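Local coordinates for protein uroporphyrinogen III synthase (Thermus thermophilus, PDB 1WCW) that probably catalyses the cyclisation of the linear tetrapyrrole hydroxymethylbilane to uroporphyrinogen III, with inversion of the last pyrrole ring, in tetrapyrrole biosynthesis, at residues Ala135-Gly140 with Leu158-Arg164; Val60-Thr66 with Ala92-Arg97; Thr66-Arg72 with Ala101-Glu107; Lys43-Tyr49 with Asp73-Ala77. All coordinates share one frame; numbering follows the deposited sequence.

Interaction 1. Residues Ala135-Gly140 with Leu158-Arg164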
# COMPACT_ATOMS: atom_id res chain seq x y z
N ALA A 135 -12.11 -14.73 6.00
CA ALA A 135 -12.29 -13.86 4.84
C ALA A 135 -11.14 -12.88 4.83
O ALA A 135 -10.83 -12.26 5.87
CB ALA A 135 -13.58 -13.11 4.98
N LEU A 136 -10.45 -12.77 3.71
CA LEU A 136 -9.28 -11.91 3.60
C LEU A 136 -9.55 -10.89 2.50
O LEU A 136 -9.74 -11.26 1.32
CB LEU A 136 -8.06 -12.80 3.26
CG LEU A 136 -6.81 -12.05 2.90
CD1 LEU A 136 -6.29 -11.19 4.01
CD2 LEU A 136 -5.78 -13.06 2.56
N GLN A 137 -9.54 -9.62 2.84
CA GLN A 137 -9.73 -8.58 1.83
C GLN A 137 -8.37 -8.22 1.25
O GLN A 137 -7.43 -7.87 1.98
CB GLN A 137 -10.34 -7.37 2.51
CG GLN A 137 -10.47 -6.13 1.60
CD GLN A 137 -9.31 -5.15 1.79
OE1 GLN A 137 -8.66 -4.72 0.80
NE2 GLN A 137 -9.06 -4.79 2.98
N LEU A 138 -8.25 -8.32 -0.08
CA LEU A 138 -7.04 -8.07 -0.87
C LEU A 138 -7.22 -6.84 -1.75
O LEU A 138 -8.31 -6.23 -1.84
CB LEU A 138 -6.86 -9.28 -1.74
CG LEU A 138 -6.70 -10.60 -0.99
CD1 LEU A 138 -6.82 -11.79 -1.96
CD2 LEU A 138 -5.34 -10.59 -0.25
N TYR A 139 -6.12 -6.45 -2.37
CA TYR A 139 -6.07 -5.27 -3.21
C TYR A 139 -5.26 -5.51 -4.49
O TYR A 139 -4.75 -4.56 -5.07
CB TYR A 139 -5.55 -4.09 -2.45
CG TYR A 139 -4.28 -4.37 -1.72
CD1 TYR A 139 -3.02 -4.24 -2.34
CD2 TYR A 139 -4.31 -4.77 -0.36
CE1 TYR A 139 -1.79 -4.48 -1.62
CE2 TYR A 139 -3.16 -5.01 0.34
CZ TYR A 139 -1.89 -4.86 -0.29
OH TYR A 139 -0.74 -5.03 0.38
N GLY A 140 -5.18 -6.74 -4.93
CA GLY A 140 -4.54 -7.07 -6.21
C GLY A 140 -3.15 -7.66 -6.18
O GLY A 140 -2.71 -8.18 -7.18
N LEU A 158 -11.21 -17.25 2.33
CA LEU A 158 -12.22 -16.74 1.38
C LEU A 158 -11.65 -15.38 0.93
O LEU A 158 -11.70 -14.42 1.66
CB LEU A 158 -13.55 -16.62 2.12
CG LEU A 158 -14.63 -15.84 1.34
CD1 LEU A 158 -15.07 -16.64 0.09
CD2 LEU A 158 -15.77 -15.61 2.25
N PRO A 159 -11.05 -15.31 -0.26
CA PRO A 159 -10.47 -14.06 -0.71
C PRO A 159 -11.56 -13.10 -1.19
O PRO A 159 -12.52 -13.55 -1.85
CB PRO A 159 -9.55 -14.50 -1.83
CG PRO A 159 -10.30 -15.69 -2.41
CD PRO A 159 -10.87 -16.40 -1.25
N LEU A 160 -11.39 -11.81 -0.94
CA LEU A 160 -12.34 -10.80 -1.43
C LEU A 160 -11.51 -9.68 -1.99
O LEU A 160 -10.80 -9.02 -1.26
CB LEU A 160 -13.20 -10.26 -0.29
CG LEU A 160 -14.12 -11.30 0.39
CD1 LEU A 160 -14.18 -11.01 1.88
CD2 LEU A 160 -15.53 -11.22 -0.18
N MET A 161 -11.59 -9.45 -3.31
CA MET A 161 -10.76 -8.43 -3.94
C MET A 161 -11.67 -7.42 -4.61
O MET A 161 -11.99 -7.57 -5.85
CB MET A 161 -9.82 -9.13 -4.91
CG MET A 161 -8.81 -8.18 -5.49
SD MET A 161 -7.76 -8.99 -6.78
CE MET A 161 -6.91 -10.13 -5.76
N PRO A 162 -11.96 -6.34 -3.94
CA PRO A 162 -12.90 -5.35 -4.53
C PRO A 162 -12.25 -4.38 -5.51
O PRO A 162 -12.93 -3.64 -6.28
CB PRO A 162 -13.47 -4.64 -3.30
CG PRO A 162 -12.38 -4.80 -2.22
CD PRO A 162 -11.71 -6.12 -2.48
N TYR A 163 -10.93 -4.34 -5.48
CA TYR A 163 -10.20 -3.47 -6.41
C TYR A 163 -8.81 -4.03 -6.53
O TYR A 163 -8.37 -4.89 -5.73
CB TYR A 163 -10.17 -2.02 -5.95
CG TYR A 163 -9.31 -1.73 -4.73
CD1 TYR A 163 -9.77 -1.99 -3.45
CD2 TYR A 163 -8.03 -1.27 -4.85
CE1 TYR A 163 -8.99 -1.79 -2.30
CE2 TYR A 163 -7.23 -1.05 -3.74
CZ TYR A 163 -7.71 -1.30 -2.47
OH TYR A 163 -6.93 -1.08 -1.35
N ARG A 164 -8.08 -3.56 -7.53
CA ARG A 164 -6.74 -4.05 -7.77
C ARG A 164 -5.76 -2.94 -8.05
O ARG A 164 -6.01 -2.08 -8.88
CB ARG A 164 -6.67 -4.95 -9.00
CG ARG A 164 -7.41 -6.26 -9.00
CD ARG A 164 -7.27 -6.86 -10.42
NE ARG A 164 -6.89 -8.26 -10.37
CZ ARG A 164 -6.80 -9.01 -11.45
NH1 ARG A 164 -6.45 -10.29 -11.35
NH2 ARG A 164 -7.07 -8.47 -12.64

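Interaction 2. Residues Val60-Thr66 with Ala92-Arg97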
# COMPACT_ATOMS: atom_id res chain seq x y z
N VAL A 60 -18.64 -15.91 8.60
CA VAL A 60 -17.23 -16.32 8.65
C VAL A 60 -16.74 -16.21 10.10
O VAL A 60 -17.31 -15.47 10.92
CB VAL A 60 -16.31 -15.43 7.74
CG1 VAL A 60 -16.75 -15.56 6.29
CG2 VAL A 60 -16.35 -13.97 8.17
N ASP A 61 -15.64 -16.89 10.35
CA ASP A 61 -15.12 -16.86 11.72
C ASP A 61 -14.16 -15.74 11.95
O ASP A 61 -14.08 -15.21 13.05
CB ASP A 61 -14.48 -18.22 11.96
CG ASP A 61 -15.50 -19.29 11.84
OD1 ASP A 61 -16.33 -19.37 12.76
OD2 ASP A 61 -15.55 -19.97 10.77
N LEU A 62 -13.47 -15.35 10.89
CA LEU A 62 -12.48 -14.30 10.98
C LEU A 62 -12.57 -13.46 9.72
O LEU A 62 -12.80 -13.97 8.61
CB LEU A 62 -11.09 -14.93 11.12
CG LEU A 62 -9.89 -14.03 11.37
CD1 LEU A 62 -8.85 -14.84 12.18
CD2 LEU A 62 -9.35 -13.54 10.11
N PHE A 63 -12.38 -12.17 9.90
CA PHE A 63 -12.33 -11.22 8.80
C PHE A 63 -11.06 -10.41 8.96
O PHE A 63 -10.81 -9.77 9.96
CB PHE A 63 -13.55 -10.27 8.82
CG PHE A 63 -13.53 -9.23 7.71
CD1 PHE A 63 -13.74 -9.60 6.37
CD2 PHE A 63 -13.22 -7.91 7.99
CE1 PHE A 63 -13.62 -8.62 5.32
CE2 PHE A 63 -13.12 -6.96 6.97
CZ PHE A 63 -13.30 -7.30 5.67
N LEU A 64 -10.23 -10.40 7.93
CA LEU A 64 -8.98 -9.69 7.92
C LEU A 64 -9.00 -8.58 6.85
O LEU A 64 -9.05 -8.88 5.60
CB LEU A 64 -7.82 -10.66 7.69
CG LEU A 64 -6.40 -10.19 8.09
CD1 LEU A 64 -5.53 -11.43 8.07
CD2 LEU A 64 -5.83 -9.11 7.18
N ALA A 65 -9.00 -7.34 7.30
CA ALA A 65 -8.98 -6.18 6.42
C ALA A 65 -7.56 -5.68 6.24
O ALA A 65 -6.88 -5.47 7.25
CB ALA A 65 -9.81 -5.03 7.05
N THR A 66 -7.18 -5.40 5.00
CA THR A 66 -5.86 -4.88 4.73
C THR A 66 -5.87 -3.43 4.40
O THR A 66 -4.86 -2.75 4.70
CB THR A 66 -5.16 -5.66 3.61
OG1 THR A 66 -5.95 -5.62 2.40
CG2 THR A 66 -4.92 -7.12 4.00
N ALA A 92 -17.93 -11.96 13.37
CA ALA A 92 -16.60 -12.42 13.14
C ALA A 92 -15.55 -11.74 14.07
O ALA A 92 -15.78 -10.63 14.55
CB ALA A 92 -16.25 -12.11 11.67
N PHE A 93 -14.43 -12.44 14.23
CA PHE A 93 -13.27 -11.87 14.90
C PHE A 93 -12.65 -10.99 13.79
O PHE A 93 -12.34 -11.50 12.70
CB PHE A 93 -12.29 -12.95 15.34
CG PHE A 93 -11.14 -12.46 16.12
CD1 PHE A 93 -11.30 -12.05 17.45
CD2 PHE A 93 -9.90 -12.39 15.55
CE1 PHE A 93 -10.18 -11.57 18.19
CE2 PHE A 93 -8.78 -11.90 16.30
CZ PHE A 93 -8.96 -11.49 17.65
N ARG A 94 -12.47 -9.72 14.07
CA ARG A 94 -12.03 -8.78 13.04
C ARG A 94 -10.64 -8.30 13.27
O ARG A 94 -10.33 -7.76 14.36
CB ARG A 94 -13.00 -7.62 13.01
CG ARG A 94 -14.44 -7.99 12.66
CD ARG A 94 -15.37 -6.75 12.64
NE ARG A 94 -15.47 -6.07 13.91
CZ ARG A 94 -16.24 -6.48 14.92
NH1 ARG A 94 -16.23 -5.73 16.05
NH2 ARG A 94 -16.98 -7.59 14.82
N LEU A 95 -9.79 -8.44 12.27
CA LEU A 95 -8.43 -7.93 12.30
C LEU A 95 -8.17 -6.88 11.27
O LEU A 95 -8.69 -6.98 10.13
CB LEU A 95 -7.45 -9.04 12.03
CG LEU A 95 -7.35 -10.11 13.08
CD1 LEU A 95 -6.47 -11.22 12.60
CD2 LEU A 95 -6.80 -9.53 14.43
N ALA A 96 -7.42 -5.85 11.60
CA ALA A 96 -7.03 -4.84 10.58
C ALA A 96 -5.53 -4.86 10.51
O ALA A 96 -4.83 -4.89 11.52
CB ALA A 96 -7.54 -3.52 10.99
N ARG A 97 -4.99 -4.88 9.30
CA ARG A 97 -3.54 -4.91 9.14
C ARG A 97 -2.91 -3.64 9.71
O ARG A 97 -1.81 -3.73 10.27
CB ARG A 97 -3.18 -5.05 7.66
CG ARG A 97 -1.68 -5.17 7.42
CD ARG A 97 -1.36 -5.30 5.91
NE ARG A 97 -1.81 -4.18 5.12
CZ ARG A 97 -1.59 -4.04 3.81
NH1 ARG A 97 -0.89 -4.94 3.16
NH2 ARG A 97 -2.15 -3.01 3.20
O HOH W 1 -2.29 -1.75 6.53

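Interaction 3. Residues Thr66-Arg72 with Ala101-Glu107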
# COMPACT_ATOMS: atom_id res chain seq x y z
N THR A 66 -7.18 -5.40 5.00
CA THR A 66 -5.86 -4.88 4.73
C THR A 66 -5.87 -3.43 4.40
O THR A 66 -4.86 -2.75 4.70
CB THR A 66 -5.16 -5.66 3.61
OG1 THR A 66 -5.95 -5.62 2.40
CG2 THR A 66 -4.92 -7.12 4.00
N THR A 67 -6.94 -2.88 3.82
CA THR A 67 -6.96 -1.48 3.49
C THR A 67 -8.31 -0.83 3.81
O THR A 67 -9.38 -1.50 3.86
CB THR A 67 -6.65 -1.23 2.01
OG1 THR A 67 -7.69 -1.78 1.18
CG2 THR A 67 -5.33 -1.88 1.61
N GLY A 68 -8.28 0.50 4.05
CA GLY A 68 -9.51 1.22 4.34
C GLY A 68 -10.38 1.25 3.12
O GLY A 68 -11.61 1.07 3.24
N VAL A 69 -9.78 1.52 1.97
CA VAL A 69 -10.49 1.54 0.70
C VAL A 69 -11.20 0.19 0.49
O VAL A 69 -12.36 0.14 0.07
CB VAL A 69 -9.54 1.80 -0.50
CG1 VAL A 69 -10.28 1.66 -1.82
CG2 VAL A 69 -8.99 3.21 -0.36
N GLY A 70 -10.51 -0.89 0.79
CA GLY A 70 -11.10 -2.20 0.60
C GLY A 70 -12.28 -2.48 1.50
O GLY A 70 -13.27 -3.10 1.04
N VAL A 71 -12.21 -2.07 2.74
CA VAL A 71 -13.33 -2.23 3.65
C VAL A 71 -14.54 -1.46 3.07
O VAL A 71 -15.67 -2.00 2.98
CB VAL A 71 -12.95 -1.70 5.03
CG1 VAL A 71 -14.23 -1.56 5.91
CG2 VAL A 71 -11.91 -2.61 5.68
N ARG A 72 -14.35 -0.20 2.67
CA ARG A 72 -15.45 0.60 2.17
C ARG A 72 -16.01 -0.01 0.91
O ARG A 72 -17.26 -0.12 0.77
CB ARG A 72 -14.99 2.02 1.94
CG ARG A 72 -14.63 2.69 3.24
CD ARG A 72 -14.33 4.24 3.10
NE ARG A 72 -13.78 4.69 4.38
CZ ARG A 72 -12.48 4.73 4.66
NH1 ARG A 72 -12.07 5.12 5.88
NH2 ARG A 72 -11.60 4.47 3.71
N ALA A 101 -7.13 0.53 7.68
CA ALA A 101 -8.21 -0.47 7.67
C ALA A 101 -8.97 -0.39 8.97
O ALA A 101 -10.18 -0.55 9.00
CB ALA A 101 -7.68 -1.89 7.50
N ALA A 102 -8.24 -0.14 10.07
CA ALA A 102 -8.90 -0.05 11.35
C ALA A 102 -9.90 1.11 11.39
O ALA A 102 -10.98 0.96 11.91
CB ALA A 102 -7.90 0.08 12.47
N ARG A 103 -9.52 2.25 10.82
CA ARG A 103 -10.42 3.38 10.87
C ARG A 103 -11.68 3.12 10.05
O ARG A 103 -12.79 3.48 10.46
CB ARG A 103 -9.69 4.58 10.33
CG ARG A 103 -8.52 5.07 11.15
CD ARG A 103 -7.61 6.02 10.32
NE ARG A 103 -6.35 6.23 11.02
CZ ARG A 103 -5.24 6.75 10.51
NH1 ARG A 103 -5.21 7.14 9.23
NH2 ARG A 103 -4.17 6.89 11.29
N ALA A 104 -11.52 2.49 8.86
CA ALA A 104 -12.70 2.20 8.05
C ALA A 104 -13.62 1.25 8.79
O ALA A 104 -14.82 1.41 8.74
CB ALA A 104 -12.30 1.64 6.72
N LEU A 105 -13.10 0.24 9.47
CA LEU A 105 -13.96 -0.65 10.24
C LEU A 105 -14.67 0.10 11.39
O LEU A 105 -15.87 -0.09 11.58
CB LEU A 105 -13.11 -1.82 10.79
CG LEU A 105 -12.76 -2.91 9.73
CD1 LEU A 105 -11.70 -3.87 10.34
CD2 LEU A 105 -14.01 -3.71 9.33
N LYS A 106 -13.93 0.95 12.10
CA LYS A 106 -14.53 1.72 13.20
C LYS A 106 -15.65 2.62 12.67
O LYS A 106 -16.72 2.69 13.27
CB LYS A 106 -13.45 2.57 13.86
CG LYS A 106 -12.51 1.78 14.70
CD LYS A 106 -12.97 1.73 16.13
CE LYS A 106 -11.90 1.07 17.00
NZ LYS A 106 -12.17 1.16 18.50
N GLU A 107 -15.43 3.28 11.54
CA GLU A 107 -16.45 4.16 10.94
C GLU A 107 -17.69 3.37 10.52
O GLU A 107 -18.78 3.91 10.45
CB GLU A 107 -15.85 4.94 9.79
CG GLU A 107 -14.88 6.05 10.27
CD GLU A 107 -14.10 6.75 9.12
OE1 GLU A 107 -13.34 7.72 9.42
OE2 GLU A 107 -14.23 6.34 7.93
O HOH W 2 -4.46 -0.71 6.98

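Interaction 4. Residues Lys43-Tyr49 with Asp73-Ala77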
# COMPACT_ATOMS: atom_id res chain seq x y z
N LYS A 43 -11.17 -0.62 -10.11
CA LYS A 43 -12.18 -1.26 -9.28
C LYS A 43 -12.62 -2.49 -9.99
O LYS A 43 -12.73 -2.55 -11.21
CB LYS A 43 -13.41 -0.37 -9.07
CG LYS A 43 -13.17 0.93 -8.34
CD LYS A 43 -12.67 0.73 -6.90
CE LYS A 43 -12.60 2.06 -6.14
NZ LYS A 43 -11.99 1.86 -4.81
N VAL A 44 -12.88 -3.54 -9.23
CA VAL A 44 -13.38 -4.78 -9.79
C VAL A 44 -14.96 -4.66 -9.81
O VAL A 44 -15.57 -4.32 -8.79
CB VAL A 44 -12.97 -5.98 -8.92
CG1 VAL A 44 -13.61 -7.19 -9.44
CG2 VAL A 44 -11.39 -6.18 -8.94
N PRO A 45 -15.61 -4.91 -10.95
CA PRO A 45 -17.09 -4.80 -11.01
C PRO A 45 -17.64 -5.73 -10.02
O PRO A 45 -17.25 -6.90 -9.91
CB PRO A 45 -17.42 -5.21 -12.45
CG PRO A 45 -16.16 -4.84 -13.20
CD PRO A 45 -15.03 -5.25 -12.25
N VAL A 46 -18.66 -5.26 -9.30
CA VAL A 46 -19.25 -6.04 -8.26
C VAL A 46 -19.72 -7.43 -8.73
O VAL A 46 -19.55 -8.47 -8.07
CB VAL A 46 -20.39 -5.22 -7.60
CG1 VAL A 46 -21.23 -6.12 -6.65
CG2 VAL A 46 -19.78 -4.04 -6.80
N PRO A 47 -20.34 -7.48 -9.93
CA PRO A 47 -20.76 -8.83 -10.36
C PRO A 47 -19.64 -9.87 -10.47
O PRO A 47 -19.88 -11.07 -10.36
CB PRO A 47 -21.41 -8.56 -11.72
CG PRO A 47 -21.92 -7.16 -11.61
CD PRO A 47 -20.85 -6.42 -10.80
N GLU A 48 -18.40 -9.41 -10.71
CA GLU A 48 -17.27 -10.33 -10.86
C GLU A 48 -16.83 -11.04 -9.60
O GLU A 48 -16.16 -12.10 -9.66
CB GLU A 48 -16.07 -9.62 -11.51
CG GLU A 48 -16.32 -9.23 -12.96
CD GLU A 48 -15.04 -8.75 -13.66
OE1 GLU A 48 -14.11 -9.56 -13.86
OE2 GLU A 48 -14.96 -7.56 -14.01
N TYR A 49 -17.20 -10.50 -8.43
CA TYR A 49 -16.84 -11.23 -7.20
C TYR A 49 -18.05 -11.43 -6.32
O TYR A 49 -17.95 -11.65 -5.13
CB TYR A 49 -15.68 -10.55 -6.45
CG TYR A 49 -15.92 -9.15 -5.96
CD1 TYR A 49 -15.92 -8.04 -6.79
CD2 TYR A 49 -16.13 -8.93 -4.59
CE1 TYR A 49 -16.10 -6.80 -6.31
CE2 TYR A 49 -16.32 -7.65 -4.10
CZ TYR A 49 -16.31 -6.59 -4.93
OH TYR A 49 -16.43 -5.33 -4.44
N ASP A 73 -15.14 -0.42 -0.02
CA ASP A 73 -15.62 -1.02 -1.25
C ASP A 73 -16.42 -2.30 -1.00
O ASP A 73 -17.45 -2.54 -1.69
CB ASP A 73 -14.49 -1.34 -2.23
CG ASP A 73 -13.87 -0.13 -2.88
OD1 ASP A 73 -12.86 -0.38 -3.55
OD2 ASP A 73 -14.38 1.02 -2.74
N LEU A 74 -15.99 -3.16 -0.08
CA LEU A 74 -16.72 -4.35 0.19
C LEU A 74 -18.09 -4.07 0.77
O LEU A 74 -19.06 -4.75 0.39
CB LEU A 74 -15.86 -5.23 1.14
CG LEU A 74 -16.44 -6.56 1.52
CD1 LEU A 74 -16.68 -7.42 0.32
CD2 LEU A 74 -15.45 -7.29 2.47
N LEU A 75 -18.18 -3.15 1.70
CA LEU A 75 -19.47 -2.80 2.28
C LEU A 75 -20.40 -2.24 1.16
O LEU A 75 -21.61 -2.61 1.12
CB LEU A 75 -19.27 -1.78 3.41
CG LEU A 75 -18.62 -2.42 4.64
CD1 LEU A 75 -18.27 -1.31 5.59
CD2 LEU A 75 -19.52 -3.40 5.30
N GLU A 76 -19.87 -1.43 0.25
CA GLU A 76 -20.68 -0.95 -0.86
C GLU A 76 -21.13 -2.11 -1.74
O GLU A 76 -22.22 -2.10 -2.26
CB GLU A 76 -19.87 0.00 -1.73
CG GLU A 76 -19.61 1.36 -1.14
CD GLU A 76 -18.65 2.27 -1.98
OE1 GLU A 76 -18.27 3.33 -1.42
OE2 GLU A 76 -18.28 1.97 -3.15
N ALA A 77 -20.27 -3.11 -1.96
CA ALA A 77 -20.64 -4.25 -2.77
C ALA A 77 -21.77 -5.01 -2.12
O ALA A 77 -22.72 -5.46 -2.82
CB ALA A 77 -19.44 -5.18 -2.95

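Interaction 1. Residues Ala135-Gly140 with Leu158-Arg164
Two tyrosines meet because each holds its CG between the backbone N and the carbonyl carbon, at chi1 50° in Tyr139 and 71° in Tyr163. The Tyr163 ring is thereby laid against Tyr139, whose CA sits over one ring face and whose CB lies 3.5 Å from Tyr163 CZ. Both hydroxyls are hydrogen-bonded beyond this pair, Tyr139 OH to Arg97 and Tyr163 OH to Thr67. Upstream, the chains run as parallel strands: Leu136 N donates to Leu158 O at 2.9 Å, Leu136 O accepts from Leu160 N, and Leu138 N donates to Leu160 O. Leu138 CD1 touches Pro159 CB at 3.8 Å. The extended Met161 chain sets SD 3.8 Å from Gly140 CA, and the turn at chi3 swings CE toward Leu138, 4.1 Å from its CB. An alanine at Met161 would lack the thioether arm and would probably leave Gly140 and the Leu138 side chain without this shared apolar neighbour. The strands belong to a beta-alpha-beta unit completed by helix 144-152. Beyond Leu138 the segments meet through CA-H...O contacts and packing; the buried Tyr163 O, 3.4 Å from Tyr139 CA, has no conventional partner, so this end probably relies on the rings and the thioether.

Interaction 2. Residues Val60-Thr66 with Ala92-Arg97
Leu62 to Ala65 and Phe93 to Ala96 pair as parallel strands, their short axes 4.7 Å apart at closest approach. Phe93 N begins the series by donating to Asp61 O. Phe63 bonds with both its N and its O: its N donates to Phe93 O, and its O receives Leu95 N at 2.9 Å. Ala65 repeats the pattern with Leu95 O and Arg97 N.

On the face carrying Leu62, Leu64, Phe93 and Leu95, Leu62 CD1 lies 4.3 Å from Phe93 CD2 and also approaches Leu95 CD1, while Leu64 CG packs on Leu95 CB at 4.2 Å. At the strand entrance Ala92 CB fits against Val60, 4.0 Å from CG2.

Arg97 closes the other end. Its CG is anti to the backbone N (chi1 -177°) and the chain bends at chi3, bringing the guanidinium flat over Thr66, with Thr66 CB 3.8 Å above the plane and over its centre. Arg97 NH2 makes a weak bond to Thr66 O at 3.1 Å, and a water accepts from NE. Second-shell bonds help to place both partners: Arg97 NH1 bonds to Tyr139 OH, and Thr66 OG1 to Gln137 O; NH1 also holds a glycerol, probably from the crystallisation liquor.

Strand 132-137 flanks strand 62-65 on its other edge, while helices 68-80 and 99-107 pack on the face of Phe63 and Ala65, through Leu74, Val71, Ala101 and Leu105.

Interaction 3. Residues Thr66-Arg72 with Ala101-Glu107
Arg72 lays one face of its guanidinium over Ala104, whose CB stands 3.6 Å above the plane and is displaced toward the rim. The chain is extended from CG to NE, carrying the charged end across the neighbouring helix to Glu107. There Arg72 NH1 donates to Glu107 OE2 at 3.2 Å in a nearly straight hydrogen bond (169°) that is part of a salt bridge. OE2 lies close to the guanidinium plane but is itself approached from above the carboxylate plane, the two flat groups being turned 50° from one another.

Deeper between the helices, Val71 CB meets Ala104 CB at 3.8 Å, and Val71 CG1 touches Leu105 CD2 at 4.0 Å, these two side chains crossing at about a right angle. Gly68 brings the backbones near, its N 3.7 Å from Ala101 CA. A water joins the residue ahead of the Thr67 cap to the first turn of helix 99-107, donating to Thr66 O and accepting from Ala101 N.

Thr67 is the N-cap of helix 68-80: its OG1 accepts from Gly70 N at 3.0 Å and also bonds to Tyr163 OH. The short helical axes run 30° apart. Two neighbouring helices, each following a parallel strand and packed on the same sheet face, form an arrangement typical of an alpha/beta domain, as in the HemD family.

Interaction 4. Residues Lys43-Tyr49 with Asp73-Ala77
Lys43 and Asp73 join the connection between strand 39-43 and helix 50-57 to helix 68-80, within an alpha/beta domain. Their salt bridge is the polar part of the contact. Lys43 NZ donates to Asp73 OD1 at 2.7 Å, where the oxygen offers its syn lone pair, on the side of the other carboxylate oxygen. The lysine chain bends at chi2 (-62°) and then runs extended to the carboxylate, the two side chains crossing at about a right angle; Lys43 CD also passes 3.5 Å from Asp73 OD1. An alanine at Asp73 would remove the carboxylate and would probably leave the Lys43 ammonium without its charge partner and freer to swing.

The apolar part lies further along the helix. Val46 CG2 rests 4.0 Å from Ala77 CB, and Tyr49 brings its ring to the same methyl, with CZ also 4.0 Å away. Leu74 CD1 comes to the edge of that ring, near its plane, 4.4 Å from Tyr49 CE2. Pro162 of strand 155-167 touches both Tyr49 and Asp73, joining the sheet to this contact.

Backbone bonds order the connection itself: Glu48 N donates to Pro45 O and Tyr49 N to Val46 O, just before helix 50-57. Tyr49 OH lies 3.4 Å from Ala77 CB.

How the interactions relate
Interactions 1 and 2 are buried strand pairings in one mixed sheet, where strands 132-137 and 62-65 are neighbours; backbone hydrogen bonds dominate both. Interaction 3 adds the helices that follow the two strands of interaction 2 and shares Thr66 with it; Ala65 CB packs on Val71 CG2 at 3.5 Å. Its buried side is small and apolar, its ion pair exposed. Interaction 4 uses the next part of helix 68-80 but is only partly buried, pairing a salt bridge with light apolar packing. It meets interaction 1 through Val44 N and Pro162 O, 3.0 Å apart, a probable hydrogen bond. Charge pairing appears where helix 68-80 meets its neighbours, backbone bonding within the sheet.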